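Local coordinates for capsular polysaccharide biosynthesis protein (Burkholderia pseudomallei, PDB 4BQN), which binds coenzyme A and is probably an acetyltransferase acting in the biosynthesis of a capsular polysaccharide, at residues S94-H99 and S181-I186; M98-Y103 and S158-E163. The protein carries 1 engineered substitution. One frame throughout, in Å; residues are numbered along the deposited sequence. Where two conformers were deposited one is given.

Contact 1 (S94-H99 and S181-I186); sequences SVQYMH and SVTDFI. With COA (coenzyme A), chain C.
Gln96 meets Val182 and Thr183 with the two ends of one carboxamide, and these two hydrogen bonds are the polar part of the contact. OE1 of Gln96 accepts the backbone N-H of Val182 at 2.8 Å, nearly straight at 171°; the donor lies above the carbonyl plane, 36° out of it. NE2 of Gln96 donates a hydrogen bond to OG1 of Thr183, also at 2.8 Å, and this partner lies close to the amide plane. CG of Gln96 stands anti to the backbone N (chi1 177°) and the chain runs on extended, which carries the amide across to the start of helix 183-189, where Val182 is the N-cap residue.

Van der Waals contacts surround the amide. CG2 of Val182 presses on OE1 of Gln96 at 3.3 Å, and CD of Gln96 lies near CB of Ser181. The apolar pair is Met98 with Val182: in the conformer given, SD of Met98 reaches CG2 of Val182 at 4.2 Å. Leu164 of helix 153-167 adjoins both Gln96 and Thr183.

While Gln96 serves the helix, Tyr97 and His99 turn to coenzyme A. OH of Tyr97 accepts a hydrogen bond from N8P of the pantetheine arm at 3.1 Å, while OAP lies over a face of its ring.

Bonded at both ends, the buried amide has its flip state fixed, and it ties the loop bearing Tyr97 and His99 to the N-terminus of a helix.

Contact 2 (M98-Y103 and S158-E163); sequences MHWEGY and SWCVDE. With COA (coenzyme A), chain C.
Trp100 lies against Cys160 and Val161 in the closely packed half of the contact. CB of Cys160 sits over the face of the indole, 3.6 Å from the centroid of the six-membered ring and 16° off its normal, a CH-pi contact; SG of Cys160 lies over the same ring at 4.5 Å, a sulfur-aromatic contact. CG2 of Val161 meets CH2 of Trp100 at the ring edge, the two side chains running alongside each other. With SG anti to its carbonyl carbon (chi1 -67°), Cys160 also brings sulfur to 3.6 Å from the backbone N of Gly102. Phe196 adds a second aromatic ring beside Trp100.

This is a loop laid on one side of helix 153-167, and its His99 and Glu101 line the coenzyme A pocket. NE2 of His99 donates to OE2 of Glu101 at 2.8 Å, in the imidazole plane and onto the anti lone pair, a His-carboxylate pair that holds the ring's rotation while the adenine lies over one of its faces.

Between Glu101 and the partly exposed Trp159 the fit is looser. OE1 of Glu101, salt-bridged to Arg299, approaches CZ3 of Trp159 obliquely at 3.6 Å, with carboxylate and ring planes 62° apart. No direct hydrogen bond crosses between the segments; a water donates to His99 O and Cys160 O and accepts from N6A of coenzyme A at 2.9 Å.

In the fold
Contacts 1 and 2 start from the same loop after strand 91-94, sharing Met98 and His99, and their centres are about 10 Å apart. The loop is held by helix 183-189 in contact 1 and by helix 153-167 in contact 2, two helices that follow each other in the chain. The two contacts also touch: CG2 of Ile186 packs on CD2 of Trp100 at 3.5 Å. Coenzyme A spans both contacts, with Tyr97 at its pantetheine arm and His99 and Glu163 at the adenine; CD2 of His99 comes to 3.3 Å from C6A, and CB of Glu163 to 3.4 Å from N1A. Asn172, Ser69, Arg167 and Arg294 add further hydrogen bonds to the ligand.

Contact 1 (S94-H99 and S181-I186)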
ATOM      1  N   SER A  94      -1.491  17.116   2.187  1.00 12.21           N
ATOM      2  CA  SER A  94      -1.741  15.778   1.664  1.00 12.01           C
ATOM      3  C   SER A  94      -0.463  14.973   1.480  1.00 10.74           C
ATOM      4  O   SER A  94       0.594  15.493   1.069  1.00 12.16           O
ATOM      5  CB  SER A  94      -2.557  15.832   0.378  1.00 12.84           C
ATOM      6  OG  SER A  94      -1.939  16.700  -0.558  1.00 12.76           O
ATOM      7  N   VAL A  95      -0.599  13.692   1.797  1.00 10.79           N
ATOM      8  CA  VAL A  95       0.477  12.718   1.742  1.00 11.20           C
ATOM      9  C   VAL A  95       0.093  11.616   0.766  1.00  9.91           C
ATOM     10  O   VAL A  95      -1.030  11.084   0.820  1.00 11.45           O
ATOM     11  CB  VAL A  95       0.707  12.086   3.135  1.00 12.25           C
ATOM     12  CG1 VAL A  95       1.841  11.066   3.086  1.00 14.12           C
ATOM     13  CG2 VAL A  95       1.003  13.173   4.152  1.00 13.21           C
ATOM     14  N   GLN A  96       1.042  11.269  -0.092  1.00 10.89           N
ATOM     15  CA  GLN A  96       0.886  10.223  -1.068  1.00 10.90           C
ATOM     16  C   GLN A  96       0.350   8.928  -0.444  1.00 10.02           C
ATOM     17  O   GLN A  96       0.795   8.520   0.638  1.00 11.07           O
ATOM     18  CB  GLN A  96       2.253   9.947  -1.688  1.00 12.08           C
ATOM     19  CG  GLN A  96       2.298   8.819  -2.707  1.00 12.50           C
ATOM     20  CD  GLN A  96       3.631   8.816  -3.415  1.00 12.33           C
ATOM     21  OE1 GLN A  96       4.677   8.769  -2.771  1.00 13.34           O
ATOM     22  NE2 GLN A  96       3.605   8.898  -4.755  1.00 14.74           N
ATOM     23  N   TYR A  97      -0.592   8.290  -1.142  1.00 10.26           N
ATOM     24  CA  TYR A  97      -1.015   6.938  -0.830  1.00  9.36           C
ATOM     25  C   TYR A  97      -0.021   6.009  -1.531  1.00  9.60           C
ATOM     26  O   TYR A  97       0.065   5.977  -2.774  1.00 11.82           O
ATOM     27  CB  TYR A  97      -2.445   6.677  -1.288  1.00 11.08           C
ATOM     28  CG  TYR A  97      -2.862   5.253  -1.045  1.00  9.29           C
ATOM     29  CD1 TYR A  97      -2.981   4.750   0.257  1.00 11.34           C
ATOM     30  CD2 TYR A  97      -3.101   4.392  -2.110  1.00 10.21           C
ATOM     31  CE1 TYR A  97      -3.356   3.438   0.486  1.00 10.70           C
ATOM     32  CE2 TYR A  97      -3.478   3.072  -1.893  1.00 11.23           C
ATOM     33  CZ  TYR A  97      -3.599   2.602  -0.593  1.00 10.18           C
ATOM     34  OH  TYR A  97      -3.980   1.312  -0.348  1.00 11.90           O
ATOM     35  N   MET A  98       0.766   5.284  -0.750  0.75  9.71           N
ATOM     36  CA  MET A  98       1.874   4.525  -1.302  0.75  9.31           C
ATOM     37  C   MET A  98       1.398   3.131  -1.726  0.75  8.52           C
ATOM     38  O   MET A  98       1.060   2.299  -0.887  0.75 11.04           O
ATOM     39  CB  MET A  98       2.997   4.436  -0.267  0.75  9.35           C
ATOM     40  CG  MET A  98       3.573   5.788   0.080  0.75 10.93           C
ATOM     41  SD  MET A  98       4.639   5.786   1.533  0.75 11.21           S
ATOM     42  CE  MET A  98       3.408   5.896   2.839  0.75 14.01           C
ATOM     43  N   HIS A  99       1.409   2.874  -3.028  1.00  9.77           N
ATOM     44  CA  HIS A  99       0.981   1.609  -3.604  1.00  9.37           C
ATOM     45  C   HIS A  99       1.989   1.280  -4.696  1.00  9.19           C
ATOM     46  O   HIS A  99       2.343   2.147  -5.507  1.00 10.65           O
ATOM     47  CB  HIS A  99      -0.451   1.743  -4.123  1.00 10.87           C
ATOM     48  CG  HIS A  99      -0.991   0.531  -4.810  1.00 10.54           C
ATOM     49  ND1 HIS A  99      -2.074  -0.178  -4.329  1.00 10.84           N
ATOM     50  CD2 HIS A  99      -0.636  -0.066  -5.975  1.00 10.70           C
ATOM     51  CE1 HIS A  99      -2.358  -1.158  -5.169  1.00 11.63           C
ATOM     52  NE2 HIS A  99      -1.496  -1.116  -6.172  1.00 11.30           N
ATOM     53  N   SER A 181       5.271  13.479  -1.411  0.69 12.87           N
ATOM     54  CA  SER A 181       5.410  12.206  -2.131  0.69 12.29           C
ATOM     55  C   SER A 181       6.841  11.675  -2.132  0.69 12.82           C
ATOM     56  O   SER A 181       7.796  12.420  -1.887  0.69 16.96           O
ATOM     57  CB  SER A 181       4.951  12.349  -3.579  0.69 13.62           C
ATOM     58  OG  SER A 181       3.592  12.723  -3.669  0.69 14.82           O
ATOM     59  N   VAL A 182       6.976  10.389  -2.440  1.00 11.97           N
ATOM     60  CA  VAL A 182       8.275   9.715  -2.485  1.00 11.87           C
ATOM     61  C   VAL A 182       8.443   8.884  -3.761  1.00 12.46           C
ATOM     62  O   VAL A 182       9.185   7.909  -3.776  1.00 12.66           O
ATOM     63  CB  VAL A 182       8.522   8.814  -1.249  1.00 11.91           C
ATOM     64  CG1 VAL A 182       8.821   9.655  -0.023  1.00 15.19           C
ATOM     65  CG2 VAL A 182       7.339   7.885  -0.983  1.00 12.60           C
ATOM     66  N   THR A 183       7.806   9.312  -4.847  1.00 13.37           N
ATOM     67  CA  THR A 183       7.818   8.554  -6.103  1.00 13.11           C
ATOM     68  C   THR A 183       9.237   8.303  -6.647  1.00 12.62           C
ATOM     69  O   THR A 183       9.570   7.164  -7.010  1.00 13.45           O
ATOM     70  CB  THR A 183       6.960   9.246  -7.173  1.00 16.64           C
ATOM     71  OG1 THR A 183       5.648   9.472  -6.634  1.00 19.03           O
ATOM     72  CG2 THR A 183       6.858   8.377  -8.435  1.00 22.63           C
ATOM     73  N   ASP A 184      10.065   9.351  -6.704  1.00 12.57           N
ATOM     74  CA  ASP A 184      11.415   9.205  -7.259  1.00 14.32           C
ATOM     75  C   ASP A 184      12.256   8.288  -6.382  1.00 12.90           C
ATOM     76  O   ASP A 184      13.031   7.476  -6.885  1.00 13.86           O
ATOM     77  CB  ASP A 184      12.095  10.580  -7.403  1.00 15.62           C
ATOM     78  CG  ASP A 184      11.345  11.517  -8.338  1.00 20.43           C
ATOM     79  OD1 ASP A 184      10.783  11.045  -9.350  1.00 24.58           O
ATOM     80  OD2 ASP A 184      11.320  12.738  -8.062  1.00 22.44           O
ATOM     81  N   PHE A 185      12.082   8.411  -5.073  1.00 12.90           N
ATOM     82  CA  PHE A 185      12.756   7.544  -4.125  1.00 11.54           C
ATOM     83  C   PHE A 185      12.394   6.077  -4.353  1.00 11.43           C
ATOM     84  O   PHE A 185      13.261   5.210  -4.389  1.00 12.22           O
ATOM     85  CB  PHE A 185      12.411   7.963  -2.685  1.00 12.44           C
ATOM     86  CG  PHE A 185      13.050   7.102  -1.645  1.00 11.66           C
ATOM     87  CD1 PHE A 185      14.376   7.301  -1.275  1.00 13.75           C
ATOM     88  CD2 PHE A 185      12.339   6.039  -1.069  1.00 13.24           C
ATOM     89  CE1 PHE A 185      14.974   6.493  -0.323  1.00 14.94           C
ATOM     90  CE2 PHE A 185      12.937   5.220  -0.120  1.00 14.73           C
ATOM     91  CZ  PHE A 185      14.256   5.448   0.247  1.00 14.38           C
ATOM     92  N   ILE A 186      11.106   5.797  -4.506  1.00 11.46           N
ATOM     93  CA  ILE A 186      10.685   4.408  -4.706  1.00 11.23           C
ATOM     94  C   ILE A 186      11.334   3.805  -5.962  1.00 11.57           C
ATOM     95  O   ILE A 186      11.940   2.736  -5.901  1.00 12.63           O
ATOM     96  CB  ILE A 186       9.151   4.256  -4.747  1.00 12.11           C
ATOM     97  CG1 ILE A 186       8.546   4.621  -3.376  1.00 11.79           C
ATOM     98  CG2 ILE A 186       8.774   2.827  -5.136  1.00 12.66           C
ATOM     99  CD1 ILE A 186       7.038   4.812  -3.390  1.00 11.63           C
TER
HETATM  100  N1A COA C 320      -1.603   1.656  -8.571  0.88 11.01           N
HETATM  101  C2A COA C 320      -2.631   0.799  -8.794  0.88 11.40           C
HETATM  102  N3A COA C 320      -3.742   0.788  -8.037  0.88 11.17           N
HETATM  103  C4A COA C 320      -3.871   1.685  -7.033  0.88 11.15           C
HETATM  104  C5A COA C 320      -2.808   2.641  -6.748  0.88 10.57           C
HETATM  105  C6A COA C 320      -1.623   2.585  -7.594  0.88 10.19           C
HETATM  106  N6A COA C 320      -0.598   3.435  -7.378  0.88 11.13           N
HETATM  107  N7A COA C 320      -3.192   3.405  -5.699  0.88 12.43           N
HETATM  108  C8A COA C 320      -4.429   2.974  -5.346  0.88 11.16           C
HETATM  109  N9A COA C 320      -4.813   1.937  -6.124  0.88 11.19           N
HETATM  110  C1B COA C 320      -6.090   1.214  -6.113  0.88 12.15           C
HETATM  111  C2B COA C 320      -6.733   1.039  -4.748  0.88 13.86           C
HETATM  112  O2B COA C 320      -6.228  -0.132  -4.105  0.88 13.58           O
HETATM  113  C3B COA C 320      -8.192   0.925  -5.160  0.88 13.79           C
HETATM  114  O3B COA C 320      -8.375  -0.404  -5.686  0.88 14.72           O
HETATM  115  P3B COA C 320      -9.831  -1.025  -5.971  0.44 16.82           P
HETATM  116  O7A COA C 320      -9.528  -2.459  -6.329  0.44 21.14           O
HETATM  117  O8A COA C 320     -10.563  -0.880  -4.664  0.44 16.50           O
HETATM  118  O9A COA C 320     -10.427  -0.216  -7.098  0.44 17.89           O
HETATM  119  C4B COA C 320      -8.305   1.920  -6.314  0.88 12.45           C
HETATM  120  O4B COA C 320      -6.985   2.056  -6.844  0.88 12.21           O
HETATM  121  C5B COA C 320      -8.848   3.291  -5.911  0.88 13.86           C
HETATM  122  O5B COA C 320      -8.015   3.784  -4.869  0.88 13.60           O
HETATM  123  P1A COA C 320      -7.476   5.277  -4.853  0.88 14.06           P
HETATM  124  O1A COA C 320      -6.519   5.361  -3.700  0.88 13.79           O
HETATM  125  O2A COA C 320      -6.968   5.678  -6.206  0.88 14.79           O
HETATM  126  O3A COA C 320      -8.744   6.213  -4.583  0.88 15.21           O
HETATM  127  P2A COA C 320      -9.857   6.327  -3.423  0.88 14.17           P
HETATM  128  O4A COA C 320     -11.184   5.966  -4.043  0.88 17.02           O
HETATM  129  O5A COA C 320      -9.700   7.711  -2.857  0.88 15.04           O
HETATM  130  O6A COA C 320      -9.504   5.230  -2.325  0.88 13.66           O
HETATM  131  CBP COA C 320      -8.428   4.038  -0.544  0.88 15.21           C
HETATM  132  CCP COA C 320      -8.558   5.386  -1.249  0.88 15.05           C
HETATM  133  CDP COA C 320      -7.431   4.137   0.605  0.88 18.35           C
HETATM  134  CEP COA C 320      -9.776   3.698   0.069  0.88 19.76           C
HETATM  135  CAP COA C 320      -7.986   2.990  -1.600  0.88 13.61           C
HETATM  136  OAP COA C 320      -6.636   3.239  -1.996  0.88 12.62           O
HETATM  137  C9P COA C 320      -8.110   1.519  -1.235  0.88 19.90           C
HETATM  138  O9P COA C 320      -9.175   0.933  -1.381  0.88 22.45           O
HETATM  139  N8P COA C 320      -7.015   0.875  -0.815  0.88 18.41           N
HETATM  140  C7P COA C 320      -7.023  -0.549  -0.507  0.88 22.56           C
HETATM  141  C6P COA C 320      -7.689  -0.920   0.806  0.88 26.53           C
HETATM  142  C5P COA C 320      -6.935  -0.249   1.922  0.88 32.56           C
HETATM  143  O5P COA C 320      -7.248   0.862   2.320  0.88 26.92           O
HETATM  144  N4P COA C 320      -5.931  -0.947   2.421  0.88 38.10           N
HETATM  145  C3P COA C 320      -5.116  -0.436   3.487  0.88 35.62           C
HETATM  146  C2P COA C 320      -3.669  -0.414   3.053  0.88 27.88           C
HETATM  147  S1P COA C 320      -2.820   0.723   4.076  0.88 26.50           S

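Contact 2 (M98-Y103 and S158-E163)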
ATOM      1  N   MET A  98       0.766   5.284  -0.750  0.75  9.71           N
ATOM      2  CA  MET A  98       1.874   4.525  -1.302  0.75  9.31           C
ATOM      3  C   MET A  98       1.398   3.131  -1.726  0.75  8.52           C
ATOM      4  O   MET A  98       1.060   2.299  -0.887  0.75 11.04           O
ATOM      5  CB  MET A  98       2.997   4.436  -0.267  0.75  9.35           C
ATOM      6  CG  MET A  98       3.573   5.788   0.080  0.75 10.93           C
ATOM      7  SD  MET A  98       4.639   5.786   1.533  0.75 11.21           S
ATOM      8  CE  MET A  98       3.408   5.896   2.839  0.75 14.01           C
ATOM      9  N   HIS A  99       1.409   2.874  -3.028  1.00  9.77           N
ATOM     10  CA  HIS A  99       0.981   1.609  -3.604  1.00  9.37           C
ATOM     11  C   HIS A  99       1.989   1.280  -4.696  1.00  9.19           C
ATOM     12  O   HIS A  99       2.343   2.147  -5.507  1.00 10.65           O
ATOM     13  CB  HIS A  99      -0.451   1.743  -4.123  1.00 10.87           C
ATOM     14  CG  HIS A  99      -0.991   0.531  -4.810  1.00 10.54           C
ATOM     15  ND1 HIS A  99      -2.074  -0.178  -4.329  1.00 10.84           N
ATOM     16  CD2 HIS A  99      -0.636  -0.066  -5.975  1.00 10.70           C
ATOM     17  CE1 HIS A  99      -2.358  -1.158  -5.169  1.00 11.63           C
ATOM     18  NE2 HIS A  99      -1.496  -1.116  -6.172  1.00 11.30           N
ATOM     19  N   TRP A 100       2.479   0.048  -4.695  1.00  9.22           N
ATOM     20  CA  TRP A 100       3.543  -0.344  -5.615  1.00  9.56           C
ATOM     21  C   TRP A 100       3.491  -1.844  -5.805  1.00  8.46           C
ATOM     22  O   TRP A 100       3.730  -2.591  -4.853  1.00  9.53           O
ATOM     23  CB  TRP A 100       4.895   0.058  -5.020  1.00 10.11           C
ATOM     24  CG  TRP A 100       6.065  -0.195  -5.898  1.00  9.52           C
ATOM     25  CD1 TRP A 100       6.908  -1.281  -5.877  1.00 11.24           C
ATOM     26  CD2 TRP A 100       6.579   0.698  -6.897  1.00  9.85           C
ATOM     27  NE1 TRP A 100       7.902  -1.123  -6.824  1.00 10.74           N
ATOM     28  CE2 TRP A 100       7.717   0.075  -7.469  1.00 10.72           C
ATOM     29  CE3 TRP A 100       6.183   1.958  -7.378  1.00 10.28           C
ATOM     30  CZ2 TRP A 100       8.472   0.680  -8.474  1.00 12.22           C
ATOM     31  CZ3 TRP A 100       6.934   2.561  -8.376  1.00 13.13           C
ATOM     32  CH2 TRP A 100       8.057   1.913  -8.925  1.00 13.97           C
ATOM     33  N   GLU A 101       3.198  -2.285  -7.028  1.00  9.01           N
ATOM     34  CA  GLU A 101       3.049  -3.718  -7.347  1.00  8.36           C
ATOM     35  C   GLU A 101       4.347  -4.339  -7.866  1.00  9.46           C
ATOM     36  O   GLU A 101       4.367  -5.498  -8.246  1.00 10.73           O
ATOM     37  CB  GLU A 101       1.895  -3.925  -8.342  1.00  9.17           C
ATOM     38  CG  GLU A 101       0.573  -3.510  -7.734  1.00 10.32           C
ATOM     39  CD  GLU A 101      -0.561  -3.506  -8.720  1.00 11.29           C
ATOM     40  OE1 GLU A 101      -0.492  -4.256  -9.714  1.00 11.92           O
ATOM     41  OE2 GLU A 101      -1.512  -2.742  -8.484  1.00 12.11           O
ATOM     42  N   GLY A 102       5.437  -3.573  -7.878  1.00  9.16           N
ATOM     43  CA  GLY A 102       6.632  -4.033  -8.562  1.00  9.56           C
ATOM     44  C   GLY A 102       7.304  -5.248  -7.960  1.00  9.22           C
ATOM     45  O   GLY A 102       7.950  -5.996  -8.677  1.00 12.86           O
ATOM     46  N   TYR A 103       7.155  -5.487  -6.660  1.00  9.24           N
ATOM     47  CA  TYR A 103       7.739  -6.711  -6.096  1.00  9.29           C
ATOM     48  C   TYR A 103       6.880  -7.937  -6.348  1.00  9.20           C
ATOM     49  O   TYR A 103       7.405  -9.053  -6.482  1.00  9.99           O
ATOM     50  CB  TYR A 103       7.944  -6.585  -4.595  1.00 10.01           C
ATOM     51  CG  TYR A 103       8.869  -5.465  -4.220  1.00  9.15           C
ATOM     52  CD1 TYR A 103      10.245  -5.573  -4.414  1.00 11.31           C
ATOM     53  CD2 TYR A 103       8.374  -4.299  -3.629  1.00 10.41           C
ATOM     54  CE1 TYR A 103      11.102  -4.529  -4.068  1.00 11.80           C
ATOM     55  CE2 TYR A 103       9.215  -3.257  -3.282  1.00 10.72           C
ATOM     56  CZ  TYR A 103      10.573  -3.382  -3.482  1.00  9.55           C
ATOM     57  OH  TYR A 103      11.382  -2.342  -3.113  1.00 11.71           O
ATOM     58  N   SER A 158       7.628   0.937 -14.918  0.55 12.87           N
ATOM     59  CA  SER A 158       7.143   2.155 -15.591  0.55 14.30           C
ATOM     60  C   SER A 158       5.666   2.396 -15.274  0.55 13.14           C
ATOM     61  O   SER A 158       5.270   3.524 -14.982  0.55 13.71           O
ATOM     62  CB  SER A 158       7.371   2.098 -17.107  0.55 18.70           C
ATOM     63  OG  SER A 158       6.947   3.302 -17.728  0.55 20.34           O
ATOM     64  N   TRP A 159       4.864   1.332 -15.308  1.00 12.27           N
ATOM     65  CA  TRP A 159       3.451   1.440 -15.004  1.00 12.32           C
ATOM     66  C   TRP A 159       3.252   1.819 -13.533  1.00 10.87           C
ATOM     67  O   TRP A 159       2.424   2.681 -13.215  1.00 12.56           O
ATOM     68  CB  TRP A 159       2.725   0.144 -15.353  1.00 13.32           C
ATOM     69  CG  TRP A 159       1.283   0.166 -15.043  1.00 13.94           C
ATOM     70  CD1 TRP A 159       0.272   0.634 -15.840  1.00 17.90           C
ATOM     71  CD2 TRP A 159       0.660  -0.336 -13.849  1.00 13.30           C
ATOM     72  NE1 TRP A 159      -0.940   0.476 -15.200  1.00 19.11           N
ATOM     73  CE2 TRP A 159      -0.730  -0.125 -13.983  1.00 18.23           C
ATOM     74  CE3 TRP A 159       1.147  -0.944 -12.683  1.00 15.46           C
ATOM     75  CZ2 TRP A 159      -1.650  -0.503 -12.988  1.00 20.00           C
ATOM     76  CZ3 TRP A 159       0.232  -1.324 -11.691  1.00 20.11           C
ATOM     77  CH2 TRP A 159      -1.150  -1.091 -11.851  1.00 22.07           C
ATOM     78  N   CYS A 160       3.998   1.175 -12.629  1.00 11.11           N
ATOM     79  CA  CYS A 160       3.887   1.508 -11.210  1.00 11.47           C
ATOM     80  C   CYS A 160       4.196   2.981 -10.938  1.00 11.06           C
ATOM     81  O   CYS A 160       3.496   3.631 -10.156  1.00 11.63           O
ATOM     82  CB  CYS A 160       4.805   0.629 -10.357  1.00 11.54           C
ATOM     83  SG  CYS A 160       4.332  -1.119 -10.328  1.00 13.68           S
ATOM     84  N   VAL A 161       5.217   3.522 -11.599  1.00 11.14           N
ATOM     85  CA  VAL A 161       5.546   4.930 -11.443  1.00 13.03           C
ATOM     86  C   VAL A 161       4.427   5.793 -12.011  1.00 13.55           C
ATOM     87  O   VAL A 161       4.014   6.761 -11.360  1.00 15.29           O
ATOM     88  CB  VAL A 161       6.864   5.282 -12.151  1.00 16.35           C
ATOM     89  CG1 VAL A 161       7.038   6.800 -12.273  1.00 17.44           C
ATOM     90  CG2 VAL A 161       8.011   4.656 -11.385  1.00 17.03           C
ATOM     91  N   ASP A 162       3.927   5.454 -13.201  1.00 14.61           N
ATOM     92  CA  ASP A 162       2.854   6.247 -13.819  0.70 14.99           C
ATOM     93  C   ASP A 162       1.586   6.302 -12.969  1.00 14.51           C
ATOM     94  O   ASP A 162       0.910   7.326 -12.921  1.00 14.97           O
ATOM     95  CB  ASP A 162       2.495   5.718 -15.202  0.70 16.17           C
ATOM     96  CG  ASP A 162       3.587   5.945 -16.221  0.70 23.52           C
ATOM     97  OD1 ASP A 162       4.535   6.710 -15.943  0.70 27.02           O
ATOM     98  OD2 ASP A 162       3.488   5.345 -17.306  0.70 35.44           O
ATOM     99  N   GLU A 163       1.245   5.191 -12.312  1.00 13.33           N
ATOM    100  CA  GLU A 163       0.069   5.185 -11.433  1.00 13.73           C
ATOM    101  C   GLU A 163       0.217   6.178 -10.275  1.00 12.98           C
ATOM    102  O   GLU A 163      -0.759   6.822  -9.870  1.00 15.08           O
ATOM    103  CB  GLU A 163      -0.178   3.787 -10.876  1.00 13.55           C
ATOM    104  CG  GLU A 163      -0.691   2.808 -11.921  1.00 14.09           C
ATOM    105  CD  GLU A 163      -2.045   3.202 -12.490  1.00 17.03           C
ATOM    106  OE1 GLU A 163      -2.990   3.476 -11.720  1.00 18.92           O
ATOM    107  OE2 GLU A 163      -2.178   3.235 -13.715  1.00 22.28           O
TER
HETATM  108  N1A COA C 320      -1.603   1.656  -8.571  0.88 11.01           N
HETATM  109  C2A COA C 320      -2.631   0.799  -8.794  0.88 11.40           C
HETATM  110  N3A COA C 320      -3.742   0.788  -8.037  0.88 11.17           N
HETATM  111  C4A COA C 320      -3.871   1.685  -7.033  0.88 11.15           C
HETATM  112  C5A COA C 320      -2.808   2.641  -6.748  0.88 10.57           C
HETATM  113  C6A COA C 320      -1.623   2.585  -7.594  0.88 10.19           C
HETATM  114  N6A COA C 320      -0.598   3.435  -7.378  0.88 11.13           N
HETATM  115  N7A COA C 320      -3.192   3.405  -5.699  0.88 12.43           N
HETATM  116  C8A COA C 320      -4.429   2.974  -5.346  0.88 11.16           C
HETATM  117  N9A COA C 320      -4.813   1.937  -6.124  0.88 11.19           N
HETATM  118  C1B COA C 320      -6.090   1.214  -6.113  0.88 12.15           C
HETATM  119  C2B COA C 320      -6.733   1.039  -4.748  0.88 13.86           C
HETATM  120  O2B COA C 320      -6.228  -0.132  -4.105  0.88 13.58           O
HETATM  121  C3B COA C 320      -8.192   0.925  -5.160  0.88 13.79           C
HETATM  122  O3B COA C 320      -8.375  -0.404  -5.686  0.88 14.72           O
HETATM  123  P3B COA C 320      -9.831  -1.025  -5.971  0.44 16.82           P
HETATM  124  O7A COA C 320      -9.528  -2.459  -6.329  0.44 21.14           O
HETATM  125  O8A COA C 320     -10.563  -0.880  -4.664  0.44 16.50           O
HETATM  126  O9A COA C 320     -10.427  -0.216  -7.098  0.44 17.89           O
HETATM  127  C4B COA C 320      -8.305   1.920  -6.314  0.88 12.45           C
HETATM  128  O4B COA C 320      -6.985   2.056  -6.844  0.88 12.21           O
HETATM  129  C5B COA C 320      -8.848   3.291  -5.911  0.88 13.86           C
HETATM  130  O5B COA C 320      -8.015   3.784  -4.869  0.88 13.60           O
HETATM  131  P1A COA C 320      -7.476   5.277  -4.853  0.88 14.06           P
HETATM  132  O1A COA C 320      -6.519   5.361  -3.700  0.88 13.79           O
HETATM  133  O2A COA C 320      -6.968   5.678  -6.206  0.88 14.79           O
HETATM  134  O3A COA C 320      -8.744   6.213  -4.583  0.88 15.21           O
HETATM  135  P2A COA C 320      -9.857   6.327  -3.423  0.88 14.17           P
HETATM  136  O4A COA C 320     -11.184   5.966  -4.043  0.88 17.02           O
HETATM  137  O5A COA C 320      -9.700   7.711  -2.857  0.88 15.04           O
HETATM  138  O6A COA C 320      -9.504   5.230  -2.325  0.88 13.66           O
HETATM  139  CBP COA C 320      -8.428   4.038  -0.544  0.88 15.21           C
HETATM  140  CCP COA C 320      -8.558   5.386  -1.249  0.88 15.05           C
HETATM  141  CDP COA C 320      -7.431   4.137   0.605  0.88 18.35           C
HETATM  142  CEP COA C 320      -9.776   3.698   0.069  0.88 19.76           C
HETATM  143  CAP COA C 320      -7.986   2.990  -1.600  0.88 13.61           C
HETATM  144  OAP COA C 320      -6.636   3.239  -1.996  0.88 12.62           O
HETATM  145  C9P COA C 320      -8.110   1.519  -1.235  0.88 19.90           C
HETATM  146  O9P COA C 320      -9.175   0.933  -1.381  0.88 22.45           O
HETATM  147  N8P COA C 320      -7.015   0.875  -0.815  0.88 18.41           N
HETATM  148  C7P COA C 320      -7.023  -0.549  -0.507  0.88 22.56           C
HETATM  149  C6P COA C 320      -7.689  -0.920   0.806  0.88 26.53           C
HETATM  150  C5P COA C 320      -6.935  -0.249   1.922  0.88 32.56           C
HETATM  151  O5P COA C 320      -7.248   0.862   2.320  0.88 26.92           O
HETATM  152  N4P COA C 320      -5.931  -0.947   2.421  0.88 38.10           N
HETATM  153  C3P COA C 320      -5.116  -0.436   3.487  0.88 35.62           C
HETATM  154  C2P COA C 320      -3.669  -0.414   3.053  0.88 27.88           C
HETATM  155  S1P COA C 320      -2.820   0.723   4.076  0.88 26.50           S
HETATM  156  O   HOH W   1       2.017   2.367  -8.208  1.00 11.14           O